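Local coordinates for Beta/alpha-amylase (Paenibacillus polymyxa, PDB 3VOC), which hydrolyses alpha-1,4-glucosidic linkages of starch, its N-terminal, family 14 beta-amylase part removing successive maltose units from the non-reducing ends of the chains, at residues G21-K24 with K25-T29; V42-G45 with Y46-S49; K61-A64 with N65-E69; E402-G405 with F406-I410. All coordinates share one frame; numbering follows the deposited sequence.

How the contacts relate
All four contacts belong to one eight-stranded parallel beta/alpha barrel, the beta-amylase part, and come in series along the chain; contacts 1, 3 and 4 lie on its outer helices. Contacts 1 and 3 are turns of helices 20-32 and 58-69, packed side by side with centres about 11 Å apart and joined by a salt bridge, Lys24 NZ to Glu69 OE1, of 2.7 Å. Contact 4, on helix 403-411, touches contact 1 through Thr29 and Leu403, so late and early helices become neighbours as the barrel closes. Contact 2 spans the end of strand 37-43 and helix 44-47 and gives the calcium ion one of its five protein ligands, Glu48; its centre lies about 17 Å from contact 3's.

Contact 1: residues G21-K24 with K25-T29; sequences GSFK and KQLQT
Helix 20-32, the connection in the beta-alpha-beta unit between strands 7-11 and 37-43, places Phe23 and Leu27 one turn apart on its buried side. The two methyls of Leu27 divide the work. CD1 lies over one face of the Phe23 ring, 4.0 Å from the centroid in a CH-pi contact and displaced toward the rim, while CD2 comes within 3.8 Å of CZ of Phe23. The Phe23 ring meets the next turn because chi1 (-177°) sets CG opposite the backbone N and beside the carbonyl carbon. Beneath the side chains, Leu27 N donates to Phe23 O at 2.9 Å, in the carbonyl plane.

The amide of Gln26 stands at the ring's edge, its plane turned 74° from that of the ring, with OE1 3.7 Å from CD1 of Phe23. Gln26 is buried, and its amide is satisfied: NE2 by Val393 O and Asn390 OD1, OE1 by a bound Tris molecule, probably from the crystallisation liquor. An alanine in place of Phe23 would strip away the ring and would probably leave the Leu27 methyls without their aromatic partner, opening a gap toward helix 58-69. Lysines and Gln28 occupy the more open side, although Lys24 has its charge partner on helix 58-69. Phe23 also meets the ring of Tyr63 edge-to-face, and Leu27 touches Ala66 and Val67, so helix 20-32 lies against helix 58-69.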
loop_
_atom_site.group_PDB
_atom_site.type_symbol
_atom_site.label_atom_id
_atom_site.label_comp_id
_atom_site.label_asym_id
_atom_site.label_seq_id
_atom_site.Cartn_x
_atom_site.Cartn_y
_atom_site.Cartn_z
ATOM N N GLY A 21 7.332 -26.429 12.180
ATOM C CA GLY A 21 6.542 -26.996 13.265
ATOM C C GLY A 21 5.950 -25.908 14.134
ATOM O O GLY A 21 4.786 -25.988 14.533
ATOM N N SER A 22 6.753 -24.888 14.426
ATOM C CA SER A 22 6.296 -23.729 15.218
ATOM C C SER A 22 5.170 -22.967 14.521
ATOM O O SER A 22 4.132 -22.659 15.121
ATOM C CB SER A 22 7.469 -22.781 15.482
ATOM O OG SER A 22 7.030 -21.535 16.001
ATOM N N PHE A 23 5.380 -22.664 13.249
ATOM C CA PHE A 23 4.394 -21.935 12.463
ATOM C C PHE A 23 3.096 -22.728 12.374
ATOM O O PHE A 23 2.012 -22.156 12.509
ATOM C CB PHE A 23 4.965 -21.641 11.069
ATOM C CG PHE A 23 4.065 -20.835 10.195
ATOM C CD1 PHE A 23 3.446 -19.678 10.673
ATOM C CD2 PHE A 23 3.842 -21.223 8.871
ATOM C CE1 PHE A 23 2.616 -18.917 9.848
ATOM C CE2 PHE A 23 3.007 -20.460 8.026
ATOM C CZ PHE A 23 2.402 -19.311 8.520
ATOM N N LYS A 24 3.202 -24.049 12.185
ATOM C CA LYS A 24 2.011 -24.909 12.162
ATOM C C LYS A 24 1.207 -24.877 13.479
ATOM O O LYS A 24 -0.019 -24.879 13.450
ATOM C CB LYS A 24 2.372 -26.351 11.784
ATOM C CG LYS A 24 2.757 -26.528 10.318
ATOM C CD LYS A 24 3.061 -27.974 10.008
ATOM C CE LYS A 24 3.471 -28.143 8.543
ATOM N NZ LYS A 24 3.268 -29.545 8.059
ATOM N N LYS A 25 1.895 -24.852 14.623
ATOM C CA LYS A 25 1.235 -24.688 15.931
ATOM C C LYS A 25 0.471 -23.361 16.005
ATOM O O LYS A 25 -0.661 -23.300 16.514
ATOM C CB LYS A 25 2.253 -24.745 17.074
ATOM C CG LYS A 25 2.771 -26.150 17.381
ATOM C CD LYS A 25 3.831 -26.143 18.491
ATOM C CE LYS A 25 4.697 -27.376 18.359
ATOM N NZ LYS A 25 5.887 -27.391 19.266
ATOM N N GLN A 26 1.107 -22.293 15.520
ATOM C CA GLN A 26 0.453 -20.982 15.487
ATOM C C GLN A 26 -0.793 -21.017 14.612
ATOM O O GLN A 26 -1.836 -20.467 14.989
ATOM C CB GLN A 26 1.392 -19.897 14.977
ATOM C CG GLN A 26 2.522 -19.510 15.920
ATOM C CD GLN A 26 3.425 -18.467 15.279
ATOM O OE1 GLN A 26 3.894 -18.661 14.164
ATOM N NE2 GLN A 26 3.634 -17.347 15.958
ATOM N N LEU A 27 -0.676 -21.636 13.438
ATOM C CA LEU A 27 -1.811 -21.729 12.515
ATOM C C LEU A 27 -2.980 -22.479 13.138
ATOM O O LEU A 27 -4.118 -22.028 13.049
ATOM C CB LEU A 27 -1.390 -22.389 11.201
ATOM C CG LEU A 27 -0.375 -21.628 10.340
ATOM C CD1 LEU A 27 0.001 -22.495 9.136
ATOM C CD2 LEU A 27 -0.961 -20.276 9.894
ATOM N N GLN A 28 -2.698 -23.617 13.775
ATOM C CA GLN A 28 -3.744 -24.422 14.423
ATOM C C GLN A 28 -4.500 -23.618 15.478
ATOM O O GLN A 28 -5.731 -23.633 15.525
ATOM C CB GLN A 28 -3.148 -25.672 15.074
ATOM C CG GLN A 28 -2.595 -26.661 14.093
ATOM C CD GLN A 28 -1.559 -27.592 14.722
ATOM O OE1 GLN A 28 -1.540 -27.810 15.950
ATOM N NE2 GLN A 28 -0.697 -28.151 13.880
ATOM N N THR A 29 -3.754 -22.918 16.323
ATOM C CA THR A 29 -4.353 -22.068 17.343
ATOM C C THR A 29 -5.241 -20.967 16.729
ATOM O O THR A 29 -6.369 -20.772 17.174
ATOM C CB THR A 29 -3.274 -21.501 18.286
ATOM O OG1 THR A 29 -2.647 -22.599 18.979
ATOM C CG2 THR A 29 -3.876 -20.547 19.312
#

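Contact 2: residues V42-G45 with Y46-S49; sequences VWWG and YVES. With CA (calcium ion), chain B.
Trp44 O is gripped by two backbone donors, Glu48 N at 3.0 Å and Val47 N at 3.1 Å, in the short helix 44-47 that follows barrel strand 37-43. They approach differently: Glu48 N arrives nearly head-on to the carbonyl, whereas Val47 N sits above its plane. Trp43, at the N-cap position, accepts from Tyr46 N through its backbone O.

The side chain of Trp44 returns to the same glutamate. NE1 donates to Glu48 OE1 at 2.7 Å, straight at 180°; the oxygen lies in the indole plane, although the indole N stands above the carboxylate plane. Tryptophan suits this buried place because its apolar ring also carries one precise donor. A phenylalanine in its place would lack that N-H and would probably leave OE1 with the calcium-bound water as its remaining donor here and the carboxylate less firmly fixed.

Trp43 turns the edge of its five-membered ring toward the face of Tyr46, with centroids 5.1 Å apart, and also meets His81, a probable substrate-binding residue. Asp52, Asn53, Gln132 and Glu135 complete the calcium site, to which Glu48 OE2 binds at 2.4 Å, while a calcium-bound water donates to Glu48 OE1 at 2.6 Å.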
loop_
_atom_site.group_PDB
_atom_site.type_symbol
_atom_site.label_atom_id
_atom_site.label_comp_id
_atom_site.label_asym_id
_atom_site.label_seq_id
_atom_site.Cartn_x
_atom_site.Cartn_y
_atom_site.Cartn_z
ATOM N N VAL A 42 4.067 -12.059 -0.361
ATOM C CA VAL A 42 4.745 -12.966 -1.312
ATOM C C VAL A 42 5.799 -12.097 -1.975
ATOM O O VAL A 42 5.520 -11.361 -2.940
ATOM C CB VAL A 42 3.743 -13.621 -2.297
ATOM C CG1 VAL A 42 4.433 -14.596 -3.254
ATOM C CG2 VAL A 42 2.624 -14.349 -1.510
ATOM N N TRP A 43 7.003 -12.132 -1.397
ATOM C CA TRP A 43 8.063 -11.177 -1.772
ATOM C C TRP A 43 8.601 -11.402 -3.196
ATOM O O TRP A 43 9.084 -12.489 -3.526
ATOM C CB TRP A 43 9.228 -11.242 -0.768
ATOM C CG TRP A 43 8.846 -10.777 0.596
ATOM C CD1 TRP A 43 8.650 -11.547 1.698
ATOM C CD2 TRP A 43 8.581 -9.424 0.995
ATOM N NE1 TRP A 43 8.288 -10.759 2.764
ATOM C CE2 TRP A 43 8.235 -9.453 2.359
ATOM C CE3 TRP A 43 8.595 -8.192 0.320
ATOM C CZ2 TRP A 43 7.898 -8.294 3.082
ATOM C CZ3 TRP A 43 8.269 -7.030 1.040
ATOM C CH2 TRP A 43 7.925 -7.094 2.410
ATOM N N TRP A 44 8.546 -10.368 -4.029
ATOM C CA TRP A 44 9.152 -10.451 -5.357
ATOM C C TRP A 44 10.602 -10.949 -5.293
ATOM O O TRP A 44 11.026 -11.798 -6.103
ATOM C CB TRP A 44 9.083 -9.091 -6.055
ATOM C CG TRP A 44 9.227 -9.174 -7.562
ATOM C CD1 TRP A 44 9.259 -10.326 -8.347
ATOM C CD2 TRP A 44 9.306 -8.071 -8.470
ATOM N NE1 TRP A 44 9.373 -9.980 -9.668
ATOM C CE2 TRP A 44 9.401 -8.609 -9.775
ATOM C CE3 TRP A 44 9.305 -6.668 -8.304
ATOM C CZ2 TRP A 44 9.507 -7.797 -10.908
ATOM C CZ3 TRP A 44 9.388 -5.870 -9.422
ATOM C CH2 TRP A 44 9.494 -6.434 -10.718
ATOM N N GLY A 45 11.343 -10.429 -4.308
ATOM C CA GLY A 45 12.757 -10.758 -4.102
ATOM C C GLY A 45 12.997 -12.230 -3.790
ATOM O O GLY A 45 14.095 -12.728 -4.004
ATOM N N TYR A 46 11.968 -12.910 -3.274
ATOM C CA TYR A 46 12.030 -14.340 -2.988
ATOM C C TYR A 46 11.721 -15.201 -4.202
ATOM O O TYR A 46 12.207 -16.332 -4.290
ATOM C CB TYR A 46 11.012 -14.732 -1.913
ATOM C CG TYR A 46 11.414 -14.495 -0.473
ATOM C CD1 TYR A 46 12.489 -13.681 -0.140
ATOM C CD2 TYR A 46 10.667 -15.062 0.574
ATOM C CE1 TYR A 46 12.842 -13.444 1.203
ATOM C CE2 TYR A 46 11.014 -14.840 1.917
ATOM C CZ TYR A 46 12.092 -14.030 2.220
ATOM O OH TYR A 46 12.435 -13.786 3.533
ATOM N N VAL A 47 10.866 -14.709 -5.097
ATOM C CA VAL A 47 10.269 -15.597 -6.090
ATOM C C VAL A 47 10.773 -15.400 -7.518
ATOM O O VAL A 47 10.519 -16.236 -8.367
ATOM C CB VAL A 47 8.707 -15.546 -6.077
ATOM C CG1 VAL A 47 8.165 -15.858 -4.681
ATOM C CG2 VAL A 47 8.186 -14.168 -6.562
ATOM N N GLU A 48 11.457 -14.295 -7.786
ATOM C CA GLU A 48 12.059 -14.074 -9.102
ATOM C C GLU A 48 13.472 -13.497 -8.918
ATOM O O GLU A 48 13.849 -12.535 -9.577
ATOM C CB GLU A 48 11.162 -13.160 -9.958
ATOM C CG GLU A 48 11.429 -13.210 -11.474
ATOM C CD GLU A 48 10.547 -12.260 -12.284
ATOM O OE1 GLU A 48 9.526 -11.743 -11.752
ATOM O OE2 GLU A 48 10.868 -12.020 -13.473
ATOM N N SER A 49 14.249 -14.100 -8.021
ATOM C CA SER A 49 15.537 -13.537 -7.616
ATOM C C SER A 49 16.668 -13.871 -8.582
ATOM O O SER A 49 17.593 -13.078 -8.758
ATOM C CB SER A 49 15.942 -14.004 -6.207
ATOM O OG SER A 49 16.206 -15.404 -6.188
HETATM CA CA CA B . 9.913 -10.835 -15.269
HETATM O O HOH W 1 8.154 -10.747 -13.727
#

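Contact 3: residues K61-A64 with N65-E69; sequences KTYA and NAVKE
Asn65 curls back over the turn before it. Its CB lies 3.3 Å from Lys61 O and almost as near Thr62 O, and CG settles 3.1 Å from Lys61 O. The side chain leans this way because CG stands anti to the carbonyl carbon and beside the backbone N (chi1 -76°). At the tip, neither amide atom bonds to that carbonyl: ND2 meets it at a poor angle, and OD1, itself an acceptor, cannot bond to it and takes Tyr147 OH instead. Lys61 O receives the backbone N of Asn65 at 2.8 Å, one of the regular i to i+4 bonds of helix 58-69.

This helix lies between strands 37-43 and 73-79 of the beta/alpha barrel, and its inward side is apolar. There CG2 of Val67 rests 3.8 Å from CE2 of Tyr63 and 3.5 Å from Tyr63 O, the branched valine filling the angle between ring and backbone. Val67 N donates to the same carbonyl at 3.1 Å. Tyr63 also meets Trp74, while Ile38 and Thr40 of strand 37-43 touch its side chain. Ala64 and Ala66 are small residues at buried positions: Ala64 lies against Trp74 and Tyr147, and Ala66 is on the side facing helix 20-32.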
loop_
_atom_site.group_PDB
_atom_site.type_symbol
_atom_site.label_atom_id
_atom_site.label_comp_id
_atom_site.label_asym_id
_atom_site.label_seq_id
_atom_site.Cartn_x
_atom_site.Cartn_y
_atom_site.Cartn_z
ATOM N N LYS A 61 4.788 -22.369 -1.905
ATOM C CA LYS A 61 3.966 -23.576 -2.007
ATOM C C LYS A 61 3.982 -24.295 -0.652
ATOM O O LYS A 61 2.942 -24.720 -0.156
ATOM C CB LYS A 61 4.443 -24.478 -3.148
ATOM C CG LYS A 61 3.933 -24.042 -4.521
ATOM C CD LYS A 61 4.698 -24.711 -5.650
ATOM C CE LYS A 61 4.081 -24.359 -7.028
ATOM N NZ LYS A 61 5.078 -24.552 -8.159
ATOM N N THR A 62 5.154 -24.375 -0.024
ATOM C CA THR A 62 5.247 -24.935 1.333
ATOM C C THR A 62 4.395 -24.148 2.336
ATOM O O THR A 62 3.673 -24.732 3.158
ATOM C CB THR A 62 6.708 -24.982 1.815
ATOM O OG1 THR A 62 7.492 -25.726 0.871
ATOM C CG2 THR A 62 6.807 -25.647 3.186
ATOM N N TYR A 63 4.533 -22.825 2.290
ATOM C CA TYR A 63 3.766 -21.930 3.140
ATOM C C TYR A 63 2.273 -22.171 2.926
ATOM O O TYR A 63 1.534 -22.421 3.888
ATOM C CB TYR A 63 4.145 -20.498 2.781
ATOM C CG TYR A 63 3.698 -19.414 3.725
ATOM C CD1 TYR A 63 4.630 -18.527 4.264
ATOM C CD2 TYR A 63 2.342 -19.237 4.054
ATOM C CE1 TYR A 63 4.230 -17.489 5.114
ATOM C CE2 TYR A 63 1.934 -18.199 4.917
ATOM C CZ TYR A 63 2.886 -17.327 5.430
ATOM O OH TYR A 63 2.510 -16.278 6.260
ATOM N N ALA A 64 1.839 -22.130 1.667
ATOM C CA ALA A 64 0.435 -22.336 1.345
ATOM C C ALA A 64 -0.056 -23.714 1.781
ATOM O O ALA A 64 -1.180 -23.844 2.286
ATOM C CB ALA A 64 0.155 -22.097 -0.154
ATOM N N ASN A 65 0.784 -24.734 1.591
ATOM C CA ASN A 65 0.469 -26.094 2.067
ATOM C C ASN A 65 0.209 -26.149 3.572
ATOM O O ASN A 65 -0.729 -26.804 4.009
ATOM C CB ASN A 65 1.598 -27.067 1.729
ATOM C CG ASN A 65 1.615 -27.458 0.268
ATOM O OD1 ASN A 65 0.679 -27.166 -0.470
ATOM N ND2 ASN A 65 2.701 -28.112 -0.167
ATOM N N ALA A 66 1.057 -25.482 4.359
ATOM C CA ALA A 66 0.883 -25.425 5.821
ATOM C C ALA A 66 -0.452 -24.748 6.192
ATOM O O ALA A 66 -1.221 -25.247 7.042
ATOM C CB ALA A 66 2.073 -24.713 6.491
ATOM N N VAL A 67 -0.735 -23.631 5.530
ATOM C CA VAL A 67 -1.977 -22.879 5.775
ATOM C C VAL A 67 -3.199 -23.763 5.443
ATOM O O VAL A 67 -4.126 -23.879 6.249
ATOM C CB VAL A 67 -1.987 -21.512 5.023
ATOM C CG1 VAL A 67 -3.386 -20.850 5.049
ATOM C CG2 VAL A 67 -0.941 -20.567 5.619
ATOM N N LYS A 68 -3.156 -24.414 4.278
ATOM C CA LYS A 68 -4.209 -25.343 3.841
ATOM C C LYS A 68 -4.418 -26.501 4.824
ATOM O O LYS A 68 -5.547 -26.834 5.174
ATOM C CB LYS A 68 -3.837 -25.933 2.479
ATOM C CG LYS A 68 -4.862 -26.919 1.951
ATOM C CD LYS A 68 -4.428 -27.479 0.616
ATOM C CE LYS A 68 -5.483 -28.434 0.104
ATOM N NZ LYS A 68 -5.374 -29.780 0.762
ATOM N N GLU A 69 -3.314 -27.101 5.266
ATOM C CA GLU A 69 -3.347 -28.242 6.184
ATOM C C GLU A 69 -3.977 -27.876 7.535
ATOM O O GLU A 69 -4.647 -28.712 8.157
ATOM C CB GLU A 69 -1.934 -28.836 6.339
ATOM C CG GLU A 69 -1.791 -29.919 7.424
ATOM C CD GLU A 69 -0.330 -30.319 7.689
ATOM O OE1 GLU A 69 0.527 -29.430 7.883
ATOM O OE2 GLU A 69 -0.047 -31.539 7.712
#

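Contact 4: residues E402-G405 with F406-I410; sequences ELSG and FKQYI
Leu403 and Phe406 meet near the start of helix 403-411, where CD1 of Leu403 lies at the edge of the Phe406 ring, 4.4 Å from CD2. Both side chains set CG anti to the backbone N (chi1 -173° for Leu403 and -178° for Phe406). Leu403 bends its CD1 toward the ring and also touches Asn33 and Val393, while the ring of Phe406 continues onto strands 7-11 and 383-386.

Tyr409 takes the other common arrangement, CG beside the backbone N (chi1 -79°), which brings its ring edge back to the preceding turn. There CD2 lies 3.3 Å from Gly405 O, close to the ring plane, while Tyr409 N donates to that oxygen at 2.9 Å. In Gln408 the same first torsion packs CG 3.2 Å from Ser404 O, the acceptor of its N-H; the bend at chi2 turns only the amide beyond. From 407 to 410 the helix opens into a wider, pi-type turn.

Polar Ser404, Lys407 and Gln408 suit the exposed side, Leu403, Phe406 and Ile410 the buried one. Backbone bonds supply the polar links and side chains mainly van der Waals contact, the chemistry of an amphipathic helix seated on the barrel by its apolar side.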
loop_
_atom_site.group_PDB
_atom_site.type_symbol
_atom_site.label_atom_id
_atom_site.label_comp_id
_atom_site.label_asym_id
_atom_site.label_seq_id
_atom_site.Cartn_x
_atom_site.Cartn_y
_atom_site.Cartn_z
ATOM N N GLU A 402 -3.743 -11.130 24.140
ATOM C CA GLU A 402 -4.610 -10.347 23.254
ATOM C C GLU A 402 -5.559 -11.182 22.391
ATOM O O GLU A 402 -6.501 -10.643 21.794
ATOM C CB GLU A 402 -3.776 -9.411 22.356
ATOM C CG GLU A 402 -2.918 -8.386 23.115
ATOM C CD GLU A 402 -3.718 -7.560 24.142
ATOM O OE1 GLU A 402 -4.907 -7.244 23.905
ATOM O OE2 GLU A 402 -3.149 -7.232 25.203
ATOM N N LEU A 403 -5.308 -12.486 22.293
ATOM C CA LEU A 403 -6.133 -13.312 21.421
ATOM C C LEU A 403 -7.595 -13.275 21.837
ATOM O O LEU A 403 -8.483 -13.239 20.990
ATOM C CB LEU A 403 -5.626 -14.760 21.350
ATOM C CG LEU A 403 -6.316 -15.692 20.342
ATOM C CD1 LEU A 403 -6.565 -15.040 18.981
ATOM C CD2 LEU A 403 -5.455 -16.939 20.163
ATOM N N SER A 404 -7.834 -13.305 23.146
ATOM C CA SER A 404 -9.192 -13.315 23.671
ATOM C C SER A 404 -9.989 -12.078 23.213
ATOM O O SER A 404 -11.093 -12.215 22.673
ATOM C CB SER A 404 -9.169 -13.438 25.205
ATOM O OG SER A 404 -10.497 -13.459 25.685
ATOM N N GLY A 405 -9.428 -10.883 23.413
ATOM C CA GLY A 405 -10.041 -9.630 22.917
ATOM C C GLY A 405 -10.217 -9.590 21.397
ATOM O O GLY A 405 -11.259 -9.144 20.897
ATOM N N PHE A 406 -9.209 -10.043 20.656
ATOM C CA PHE A 406 -9.340 -10.094 19.202
ATOM C C PHE A 406 -10.542 -10.976 18.844
ATOM O O PHE A 406 -11.380 -10.600 18.031
ATOM C CB PHE A 406 -8.052 -10.603 18.520
ATOM C CG PHE A 406 -8.136 -10.630 17.005
ATOM C CD1 PHE A 406 -8.394 -9.457 16.284
ATOM C CD2 PHE A 406 -7.958 -11.824 16.302
ATOM C CE1 PHE A 406 -8.475 -9.468 14.873
ATOM C CE2 PHE A 406 -8.032 -11.856 14.881
ATOM C CZ PHE A 406 -8.295 -10.670 14.171
ATOM N N LYS A 407 -10.644 -12.131 19.493
ATOM C CA LYS A 407 -11.773 -13.021 19.257
ATOM C C LYS A 407 -13.115 -12.395 19.654
ATOM O O LYS A 407 -14.087 -12.477 18.908
ATOM C CB LYS A 407 -11.568 -14.352 19.976
ATOM C CG LYS A 407 -12.466 -15.464 19.449
ATOM C CD LYS A 407 -12.387 -16.709 20.311
ATOM C CE LYS A 407 -13.505 -17.644 19.952
ATOM N NZ LYS A 407 -13.349 -18.846 20.772
ATOM N N GLN A 408 -13.171 -11.771 20.822
ATOM C CA GLN A 408 -14.436 -11.214 21.331
ATOM C C GLN A 408 -14.935 -10.028 20.524
ATOM O O GLN A 408 -16.130 -9.885 20.301
ATOM C CB GLN A 408 -14.300 -10.814 22.804
ATOM C CG GLN A 408 -14.076 -12.019 23.704
ATOM C CD GLN A 408 -14.677 -11.865 25.080
ATOM O OE1 GLN A 408 -15.841 -11.475 25.230
ATOM N NE2 GLN A 408 -13.893 -12.193 26.102
ATOM N N TYR A 409 -14.021 -9.174 20.091
ATOM C CA TYR A 409 -14.409 -7.939 19.403
ATOM C C TYR A 409 -14.540 -8.093 17.896
ATOM O O TYR A 409 -15.419 -7.490 17.271
ATOM C CB TYR A 409 -13.403 -6.838 19.718
ATOM C CG TYR A 409 -13.622 -6.226 21.077
ATOM C CD1 TYR A 409 -14.703 -5.367 21.302
ATOM C CD2 TYR A 409 -12.752 -6.495 22.134
ATOM C CE1 TYR A 409 -14.928 -4.790 22.551
ATOM C CE2 TYR A 409 -12.965 -5.929 23.400
ATOM C CZ TYR A 409 -14.055 -5.077 23.593
ATOM O OH TYR A 409 -14.273 -4.500 24.824
ATOM N N ILE A 410 -13.653 -8.896 17.319
ATOM C CA ILE A 410 -13.505 -8.926 15.867
ATOM C C ILE A 410 -13.915 -10.246 15.233
ATOM O O ILE A 410 -14.768 -10.260 14.328
ATOM C CB ILE A 410 -12.057 -8.564 15.420
ATOM C CG1 ILE A 410 -11.548 -7.287 16.116
ATOM C CG2 ILE A 410 -11.977 -8.457 13.893
ATOM C CD1 ILE A 410 -12.416 -6.037 15.936
#